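GDSL-like Lipase (Parabacteroides distasonis, PDB 3P94) probably hydrolyses ester bonds as a serine hydrolase of the GDSL (SGNH) family, and may act on lysophospholipids. Local coordinates at residues T58-L63 with F100-S105; V159-A164 with E192-E197; F128-G133 with D179-T184. One frame throughout, in Å; residues are numbered along the deposited sequence. Where two conformers were deposited one is given.

In the fold
All three contacts belong to the flavodoxin-like fold, in which helices flank a parallel five-stranded sheet. Contacts 1 and 2 lie on opposite sides of the chain's centre, their own centres about 21 Å apart. Contact 1 pairs two helices through an asparagine with hydroxyl partners, flanked by leucines. Contact 2 sets the C-terminal helix 185-202 against the end of the outermost strand 157-159 and is mainly apolar, with no hydrogen bond between its segments. Both are partly buried. Contact 3, farthest from the centre and also partly buried, joins two loops, with exposed P129 and W130 against a histidine-aspartate pair. Residues 192-197 and 179-184 fall on and just before the same helix, 185-202.

Contact 1 of 3, residues T58-L63 with F100-S105; sequences TTSEML and FGNLVS
T59 and N102 join two adjacent helices of the flavodoxin-like fold, 59-71 and 96-112, which run nearly parallel. Their local axes approach to 9.2 Å and cross at 19°. The amide of N102 reaches across the groove at the first turn of helix 59-71. Its ND2 donates to T59 OG1 at 2.9 Å, an almost straight bond (164°) whose acceptor lies close to the amide plane. A weak, bent bond runs from N102 ND2 to S60 OG at 3.1 Å. Together they help hold the amide's rotation, chiefly through T59, and N102 OD1 is turned along the groove to rest 3.6 Å from L63 CD2.

In T59 the hydroxyl stands between the backbone N and the carbonyl carbon (chi1 60°), which sends OG1 to N102. The T59 and L103 side chains cross at about a right angle, T59 CG2 lying 3.8 Å from L103 CD2. One turn further along, L63 leans its other branch, CD1, on S105 CB at 3.8 Å. The hydrogen bonds thus lie at the helix start, and one turn on the contact is apolar.

The start itself is ordered by a capping box: T58 OG1 accepts from S60 N at 3.3 Å, and T58 N donates to E61 OE1 at 2.8 Å. T58 OG1 also donates to E61 OE1, from the opposite face of the carboxylate to T58 N.

T59 OG1 is held a second time by D86 of helix 84-87, within the G-x-N-D sequence characteristic of SGNH hydrolases, so the contact ties helix 59-71 to the segment following strand 75-81. T59 and L63 also meet M106 of helix 96-112, and L103 of that helix packs on I147 of helix 137-153.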
loop_
_atom_site.group_PDB
_atom_site.type_symbol
_atom_site.label_atom_id
_atom_site.label_comp_id
_atom_site.label_asym_id
_atom_site.label_seq_id
_atom_site.Cartn_x
_atom_site.Cartn_y
_atom_site.Cartn_z
ATOM N N THR A 58 -3.167 -9.179 0.235
ATOM C CA THR A 58 -3.014 -8.879 1.653
ATOM C C THR A 58 -1.513 -8.693 1.914
ATOM O O THR A 58 -0.696 -8.919 1.010
ATOM C CB THR A 58 -3.636 -9.965 2.551
ATOM O OG1 THR A 58 -2.771 -11.104 2.638
ATOM C CG2 THR A 58 -5.055 -10.352 2.150
ATOM N N THR A 59 -1.148 -8.330 3.153
ATOM C CA THR A 59 0.269 -8.143 3.532
ATOM C C THR A 59 1.057 -9.463 3.400
ATOM O O THR A 59 2.270 -9.407 3.216
ATOM C CB THR A 59 0.377 -7.575 4.942
ATOM O OG1 THR A 59 -0.228 -8.477 5.859
ATOM C CG2 THR A 59 -0.224 -6.161 5.070
ATOM N N SER A 60 0.366 -10.643 3.483
ATOM C CA SER A 60 1.021 -11.950 3.368
ATOM C C SER A 60 1.591 -12.167 1.951
ATOM O O SER A 60 2.773 -12.486 1.835
ATOM C CB SER A 60 0.072 -13.077 3.756
ATOM O OG SER A 60 -0.138 -13.071 5.158
ATOM N N GLU A 61 0.784 -11.954 0.882
ATOM C CA GLU A 61 1.270 -12.110 -0.503
ATOM C C GLU A 61 2.350 -11.093 -0.785
ATOM O O GLU A 61 3.341 -11.391 -1.446
ATOM C CB GLU A 61 0.148 -11.967 -1.545
ATOM C CG GLU A 61 -0.899 -13.070 -1.479
ATOM C CD GLU A 61 -2.163 -12.690 -0.728
ATOM O OE1 GLU A 61 -2.116 -11.767 0.119
ATOM O OE2 GLU A 61 -3.217 -13.296 -1.022
HETATM N N MSE A 62 2.167 -9.892 -0.248
HETATM C CA MSE A 62 3.104 -8.807 -0.439
HETATM C C MSE A 62 4.467 -9.108 0.172
HETATM O O MSE A 62 5.487 -8.854 -0.485
HETATM C CB MSE A 62 2.509 -7.522 0.129
HETATM C CG MSE A 62 1.466 -6.935 -0.770
HETATM SE SE MSE A 62 0.949 -5.241 -0.030
HETATM C CE MSE A 62 -1.006 -5.519 -0.207
ATOM N N LEU A 63 4.504 -9.677 1.392
ATOM C CA LEU A 63 5.770 -10.046 2.042
ATOM C C LEU A 63 6.516 -11.103 1.188
ATOM O O LEU A 63 7.737 -11.020 1.035
ATOM C CB LEU A 63 5.524 -10.570 3.478
ATOM C CG LEU A 63 6.748 -11.113 4.248
ATOM C CD1 LEU A 63 7.862 -10.053 4.374
ATOM C CD2 LEU A 63 6.354 -11.615 5.622
ATOM N N PHE A 100 0.223 -6.289 11.093
ATOM C CA PHE A 100 1.278 -5.350 11.457
ATOM C C PHE A 100 2.658 -6.030 11.354
ATOM O O PHE A 100 3.591 -5.414 10.850
ATOM C CB PHE A 100 1.043 -4.794 12.872
ATOM C CG PHE A 100 2.164 -3.914 13.384
ATOM C CD1 PHE A 100 2.458 -2.708 12.767
ATOM C CD2 PHE A 100 2.934 -4.303 14.477
ATOM C CE1 PHE A 100 3.510 -1.907 13.230
ATOM C CE2 PHE A 100 3.980 -3.494 14.947
ATOM C CZ PHE A 100 4.252 -2.301 14.323
ATOM N N GLY A 101 2.750 -7.282 11.819
ATOM C CA GLY A 101 3.977 -8.077 11.792
ATOM C C GLY A 101 4.529 -8.268 10.394
ATOM O O GLY A 101 5.745 -8.198 10.194
ATOM N N ASN A 102 3.638 -8.497 9.410
ATOM C CA ASN A 102 4.009 -8.631 8.003
ATOM C C ASN A 102 4.611 -7.322 7.484
ATOM O O ASN A 102 5.586 -7.355 6.726
ATOM C CB ASN A 102 2.803 -9.018 7.157
ATOM C CG ASN A 102 2.448 -10.477 7.185
ATOM O OD1 ASN A 102 3.261 -11.337 7.495
ATOM N ND2 ASN A 102 1.238 -10.790 6.797
ATOM N N LEU A 103 4.017 -6.172 7.893
ATOM C CA LEU A 103 4.511 -4.846 7.494
ATOM C C LEU A 103 5.895 -4.601 8.107
ATOM O O LEU A 103 6.764 -4.083 7.417
ATOM C CB LEU A 103 3.514 -3.736 7.901
ATOM C CG LEU A 103 2.127 -3.777 7.197
ATOM C CD1 LEU A 103 1.104 -2.934 7.956
ATOM C CD2 LEU A 103 2.215 -3.303 5.759
ATOM N N VAL A 104 6.113 -5.022 9.375
ATOM C CA VAL A 104 7.418 -4.901 10.068
ATOM C C VAL A 104 8.476 -5.761 9.334
ATOM O O VAL A 104 9.602 -5.303 9.130
ATOM C CB VAL A 104 7.330 -5.269 11.574
ATOM C CG1 VAL A 104 8.709 -5.269 12.245
ATOM C CG2 VAL A 104 6.383 -4.328 12.310
ATOM N N SER A 105 8.104 -6.981 8.915
ATOM C CA SER A 105 9.023 -7.858 8.182
ATOM C C SER A 105 9.393 -7.237 6.824
ATOM O O SER A 105 10.561 -7.292 6.456
ATOM C CB SER A 105 8.422 -9.242 8.012
ATOM O OG SER A 105 8.519 -9.936 9.241
#

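Contact 2 of 3, residues V159-A164 with E192-E197; sequences VDYHSA and EKIVLE
Apolar packing centred on I194 holds V159, Y161 and A164 to the C-terminal helix 185-202. The two ends of the isoleucine are used separately. I194 CG2, anti to the backbone N, meets V159 CG1 at 3.6 Å and more loosely approaches the ring of Y161 obliquely, 4.4 Å from Y161 CD1. The other branch carries I194 CD1 outward to A164 CB, also at 3.6 Å, where the contact reaches an exposed edge. V159 CG1 serves a second purpose: it sits 3.5 Å above the plane of the Y161 ring, near its rim, so that strand end, ring and isoleucine pack against one another.

A polar atom also meets carbon here. The phenol end of Y161 abuts V195, with Y161 OH only 3.3 Å from V195 CB and 3.5 Å from V195 CG2, the two side chains approaching obliquely.

V159 closes strand 157-159, an outermost strand of the parallel sheet, and its backbone pairs with F119 of strand 116-120 and with S121 just beyond it. Helix 185-202, the last of the chain, comes after helix 161-165 and a loop; its A198 and M191 extend the cover over V159 and Y161.

Hydrogen bonds, absent between the two segments, work within them. D160 is the N-cap of the short helix that follows: D160 OD1 accepts from S163 N at 3.1 Å in a nearly straight bond (170°), arriving well above the carboxylate plane. S163 OG donates to D160 OD2 at 2.7 Å. Ionic pairing comes at the start of 192-197, where E192 forms salt bridges with R46 and K189.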
loop_
_atom_site.group_PDB
_atom_site.type_symbol
_atom_site.label_atom_id
_atom_site.label_comp_id
_atom_site.label_asym_id
_atom_site.label_seq_id
_atom_site.Cartn_x
_atom_site.Cartn_y
_atom_site.Cartn_z
ATOM N N VAL A 159 2.948 8.546 5.799
ATOM C CA VAL A 159 2.080 9.290 4.885
ATOM C C VAL A 159 0.656 9.171 5.414
ATOM O O VAL A 159 0.062 8.086 5.355
ATOM C CB VAL A 159 2.234 8.774 3.422
ATOM C CG1 VAL A 159 1.236 9.429 2.482
ATOM C CG2 VAL A 159 3.649 8.988 2.912
ATOM N N ASP A 160 0.113 10.278 5.945
ATOM C CA ASP A 160 -1.217 10.258 6.534
ATOM C C ASP A 160 -2.325 10.623 5.527
ATOM O O ASP A 160 -2.922 11.716 5.572
ATOM C CB ASP A 160 -1.281 11.153 7.779
ATOM C CG ASP A 160 -2.493 10.926 8.675
ATOM O OD1 ASP A 160 -3.315 10.035 8.358
ATOM O OD2 ASP A 160 -2.601 11.611 9.703
ATOM N N TYR A 161 -2.666 9.648 4.678
ATOM C CA TYR A 161 -3.799 9.789 3.765
ATOM C C TYR A 161 -5.110 9.852 4.542
ATOM O O TYR A 161 -6.017 10.594 4.167
ATOM C CB TYR A 161 -3.897 8.571 2.829
ATOM C CG TYR A 161 -2.784 8.340 1.836
ATOM C CD1 TYR A 161 -2.247 9.394 1.105
ATOM C CD2 TYR A 161 -2.387 7.049 1.499
ATOM C CE1 TYR A 161 -1.287 9.174 0.118
ATOM C CE2 TYR A 161 -1.438 6.816 0.511
ATOM C CZ TYR A 161 -0.892 7.881 -0.180
ATOM O OH TYR A 161 0.044 7.644 -1.149
ATOM N N HIS A 162 -5.219 9.001 5.584
ATOM C CA HIS A 162 -6.414 8.773 6.406
ATOM C C HIS A 162 -7.003 10.068 6.987
ATOM O O HIS A 162 -8.196 10.307 6.791
ATOM C CB HIS A 162 -6.107 7.759 7.536
ATOM C CG HIS A 162 -7.337 7.243 8.228
ATOM N ND1 HIS A 162 -8.020 8.009 9.158
ATOM C CD2 HIS A 162 -7.970 6.051 8.097
ATOM C CE1 HIS A 162 -9.048 7.268 9.553
ATOM N NE2 HIS A 162 -9.057 6.080 8.953
ATOM N N SER A 163 -6.194 10.904 7.676
ATOM C CA SER A 163 -6.700 12.153 8.258
ATOM C C SER A 163 -7.199 13.140 7.191
ATOM O O SER A 163 -8.159 13.882 7.438
ATOM C CB SER A 163 -5.635 12.821 9.120
ATOM O OG SER A 163 -5.261 11.961 10.185
ATOM N N ALA A 164 -6.562 13.132 6.009
ATOM C CA ALA A 164 -6.909 14.014 4.893
ATOM C C ALA A 164 -8.179 13.584 4.147
ATOM O O ALA A 164 -8.772 14.404 3.442
ATOM C CB ALA A 164 -5.753 14.068 3.910
ATOM N N GLU A 192 -1.910 11.931 -4.212
ATOM C CA GLU A 192 -0.771 12.345 -5.023
ATOM C C GLU A 192 -0.012 13.511 -4.363
ATOM O O GLU A 192 1.208 13.428 -4.248
ATOM C CB GLU A 192 -1.234 12.719 -6.440
ATOM C CG GLU A 192 -0.149 13.327 -7.320
ATOM C CD GLU A 192 -0.553 13.691 -8.737
ATOM O OE1 GLU A 192 -1.674 13.334 -9.165
ATOM O OE2 GLU A 192 0.274 14.325 -9.428
ATOM N N LYS A 193 -0.732 14.564 -3.916
ATOM C CA LYS A 193 -0.152 15.746 -3.281
ATOM C C LYS A 193 0.612 15.375 -2.010
ATOM O O LYS A 193 1.751 15.799 -1.853
ATOM C CB LYS A 193 -1.250 16.791 -2.982
ATOM C CG LYS A 193 -0.717 18.124 -2.475
ATOM C CD LYS A 193 -1.839 19.098 -2.215
ATOM N N ILE A 194 0.013 14.544 -1.141
ATOM C CA ILE A 194 0.598 14.128 0.137
ATOM C C ILE A 194 1.828 13.212 -0.065
ATOM O O ILE A 194 2.857 13.431 0.577
ATOM C CB ILE A 194 -0.487 13.438 1.019
ATOM C CG1 ILE A 194 -1.633 14.426 1.345
ATOM C CG2 ILE A 194 0.123 12.862 2.320
ATOM C CD1 ILE A 194 -2.888 13.771 1.789
ATOM N N VAL A 195 1.723 12.195 -0.942
ATOM C CA VAL A 195 2.823 11.248 -1.153
ATOM C C VAL A 195 4.000 11.916 -1.886
ATOM O O VAL A 195 5.143 11.584 -1.584
ATOM C CB VAL A 195 2.360 9.923 -1.828
ATOM C CG1 VAL A 195 2.109 10.072 -3.336
ATOM C CG2 VAL A 195 3.329 8.784 -1.538
ATOM N N LEU A 196 3.736 12.867 -2.811
ATOM C CA LEU A 196 4.826 13.551 -3.513
ATOM C C LEU A 196 5.660 14.382 -2.535
ATOM O O LEU A 196 6.881 14.385 -2.639
ATOM C CB LEU A 196 4.322 14.439 -4.657
ATOM C CG LEU A 196 3.904 13.729 -5.960
ATOM C CD1 LEU A 196 3.322 14.724 -6.926
ATOM C CD2 LEU A 196 5.072 12.977 -6.606
ATOM N N GLU A 197 4.999 15.050 -1.576
ATOM C CA GLU A 197 5.656 15.869 -0.547
ATOM C C GLU A 197 6.500 14.962 0.373
ATOM O O GLU A 197 7.629 15.315 0.691
ATOM C CB GLU A 197 4.599 16.644 0.256
ATOM C CG GLU A 197 5.118 17.883 0.965
ATOM C CD GLU A 197 4.050 18.783 1.563
ATOM O OE1 GLU A 197 2.924 18.833 1.014
ATOM O OE2 GLU A 197 4.351 19.466 2.569
#

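Contact 3 of 3, residues F128-G133 with D179-T184; sequences FPWRPG and DGVHPT
P129 and D179 meet side chain to side chain, the CB of D179 lying 4.0 Å from P129 CG. Beyond CB, the carboxylate of D179 turns back over its own loop. D179 OD1 takes two backbone donors: H182 N at 2.7 Å on the syn lone pair, and V181 N from well above the carboxylate plane, closing an Asx turn. D179 OD2 receives H182 ND1 at 2.7 Å, also syn, in a straight bond (167°) lying in the imidazole plane.

The partner loop packs beside this pair and on the valine between them. F128 CD1 touches V181 CG2 at 3.9 Å. W130 has two conformers and in one of them brings CZ3 near D179 OD2 and to the edge of the imidazole, 3.7 Å from H182 CE1; these contacts are less certain. Replacing D179 by an alanine would probably leave H182 ND1 and two backbone N-H groups without their acceptor and the imidazole freer to turn.

H182 NE2 bonds S31 OG. Together with the D-x-x-H sequence of SGNH hydrolases, this chain of bonds is consistent with a Ser-His-Asp triad, in which the aspartate orients the histidine toward the serine.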
loop_
_atom_site.group_PDB
_atom_site.type_symbol
_atom_site.label_atom_id
_atom_site.label_comp_id
_atom_site.label_asym_id
_atom_site.label_seq_id
_atom_site.Cartn_x
_atom_site.Cartn_y
_atom_site.Cartn_z
ATOM N N PHE A 128 -17.134 -2.991 3.653
ATOM C CA PHE A 128 -16.679 -3.657 2.435
ATOM C C PHE A 128 -17.901 -4.176 1.695
ATOM O O PHE A 128 -18.525 -5.120 2.175
ATOM C CB PHE A 128 -15.708 -4.806 2.751
ATOM C CG PHE A 128 -14.508 -4.448 3.571
ATOM C CD1 PHE A 128 -13.609 -3.500 3.125
ATOM C CD2 PHE A 128 -14.237 -5.118 4.755
ATOM C CE1 PHE A 128 -12.490 -3.189 3.870
ATOM C CE2 PHE A 128 -13.111 -4.817 5.499
ATOM C CZ PHE A 128 -12.232 -3.865 5.042
ATOM N N PRO A 129 -18.328 -3.567 0.575
ATOM C CA PRO A 129 -19.535 -4.073 -0.107
ATOM C C PRO A 129 -19.427 -5.559 -0.499
ATOM O O PRO A 129 -20.430 -6.270 -0.460
ATOM C CB PRO A 129 -19.640 -3.172 -1.341
ATOM C CG PRO A 129 -18.896 -1.918 -0.963
ATOM C CD PRO A 129 -17.749 -2.406 -0.135
ATOM N N TRP A 130 -18.188 -6.005 -0.828
ATOM C CA TRP A 130 -17.831 -7.371 -1.237
ATOM C C TRP A 130 -17.717 -8.328 -0.027
ATOM O O TRP A 130 -17.758 -9.547 -0.213
ATOM C CB TRP A 130 -16.528 -7.381 -2.077
ATOM C CG TRP A 130 -15.238 -7.222 -1.316
ATOM C CD1 TRP A 130 -14.453 -8.220 -0.815
ATOM C CD2 TRP A 130 -14.547 -5.994 -1.043
ATOM N NE1 TRP A 130 -13.341 -7.687 -0.203
ATOM C CE2 TRP A 130 -13.370 -6.322 -0.335
ATOM C CE3 TRP A 130 -14.821 -4.641 -1.311
ATOM C CZ2 TRP A 130 -12.468 -5.348 0.111
ATOM C CZ3 TRP A 130 -13.922 -3.678 -0.879
ATOM C CH2 TRP A 130 -12.760 -4.033 -0.180
ATOM N N ARG A 131 -17.563 -7.788 1.206
ATOM C CA ARG A 131 -17.466 -8.572 2.450
ATOM C C ARG A 131 -18.261 -7.827 3.563
ATOM O O ARG A 131 -17.662 -7.189 4.430
ATOM C CB ARG A 131 -15.993 -8.814 2.830
ATOM C CG ARG A 131 -15.787 -9.958 3.834
ATOM C CD ARG A 131 -15.349 -11.261 3.178
ATOM N NE ARG A 131 -14.053 -11.120 2.513
ATOM C CZ ARG A 131 -13.683 -11.795 1.430
ATOM N NH1 ARG A 131 -14.502 -12.680 0.877
ATOM N NH2 ARG A 131 -12.493 -11.585 0.887
ATOM N N PRO A 132 -19.612 -7.819 3.499
ATOM C CA PRO A 132 -20.402 -7.037 4.473
ATOM C C PRO A 132 -20.276 -7.457 5.945
ATOM O O PRO A 132 -19.935 -8.598 6.252
ATOM C CB PRO A 132 -21.845 -7.239 3.992
ATOM C CG PRO A 132 -21.812 -8.498 3.205
ATOM C CD PRO A 132 -20.493 -8.478 2.510
ATOM N N GLY A 133 -20.581 -6.506 6.828
ATOM C CA GLY A 133 -20.598 -6.656 8.284
ATOM C C GLY A 133 -19.267 -6.874 8.968
ATOM O O GLY A 133 -19.236 -7.448 10.055
ATOM N N ASP A 179 -17.104 2.906 -3.870
ATOM C CA ASP A 179 -17.494 1.804 -2.994
ATOM C C ASP A 179 -17.198 2.098 -1.503
ATOM O O ASP A 179 -17.413 1.222 -0.652
ATOM C CB ASP A 179 -16.797 0.485 -3.428
ATOM C CG ASP A 179 -15.277 0.481 -3.330
ATOM O OD1 ASP A 179 -14.681 1.575 -3.162
ATOM O OD2 ASP A 179 -14.681 -0.605 -3.453
ATOM N N GLY A 180 -16.677 3.295 -1.215
ATOM C CA GLY A 180 -16.294 3.700 0.136
ATOM C C GLY A 180 -14.970 3.115 0.616
ATOM O O GLY A 180 -14.646 3.231 1.798
ATOM N N VAL A 181 -14.187 2.474 -0.287
ATOM C CA VAL A 181 -12.889 1.846 0.024
ATOM C C VAL A 181 -11.816 2.278 -1.016
ATOM O O VAL A 181 -10.698 2.660 -0.639
ATOM C CB VAL A 181 -12.973 0.280 0.101
ATOM C CG1 VAL A 181 -11.630 -0.339 0.509
ATOM C CG2 VAL A 181 -14.066 -0.185 1.055
ATOM N N HIS A 182 -12.155 2.168 -2.314
ATOM C CA HIS A 182 -11.249 2.477 -3.421
ATOM C C HIS A 182 -11.525 3.866 -3.959
ATOM O O HIS A 182 -12.671 4.242 -4.236
ATOM C CB HIS A 182 -11.336 1.406 -4.495
ATOM C CG HIS A 182 -11.025 0.074 -3.910
ATOM N ND1 HIS A 182 -12.014 -0.703 -3.348
ATOM C CD2 HIS A 182 -9.827 -0.494 -3.660
ATOM C CE1 HIS A 182 -11.392 -1.733 -2.802
ATOM N NE2 HIS A 182 -10.076 -1.661 -2.990
ATOM N N PRO A 183 -10.468 4.677 -4.035
ATOM C CA PRO A 183 -10.660 6.077 -4.426
ATOM C C PRO A 183 -11.036 6.295 -5.879
ATOM O O PRO A 183 -10.743 5.491 -6.757
ATOM C CB PRO A 183 -9.296 6.737 -4.143
ATOM C CG PRO A 183 -8.439 5.698 -3.541
ATOM C CD PRO A 183 -9.055 4.372 -3.729
ATOM N N THR A 184 -11.680 7.424 -6.112
ATOM C CA THR A 184 -11.977 7.969 -7.430
ATOM C C THR A 184 -10.741 8.792 -7.804
ATOM O O THR A 184 -9.810 8.865 -7.000
ATOM C CB THR A 184 -13.247 8.835 -7.335
ATOM O OG1 THR A 184 -13.024 9.784 -6.280
ATOM C CG2 THR A 184 -14.505 8.003 -7.080
#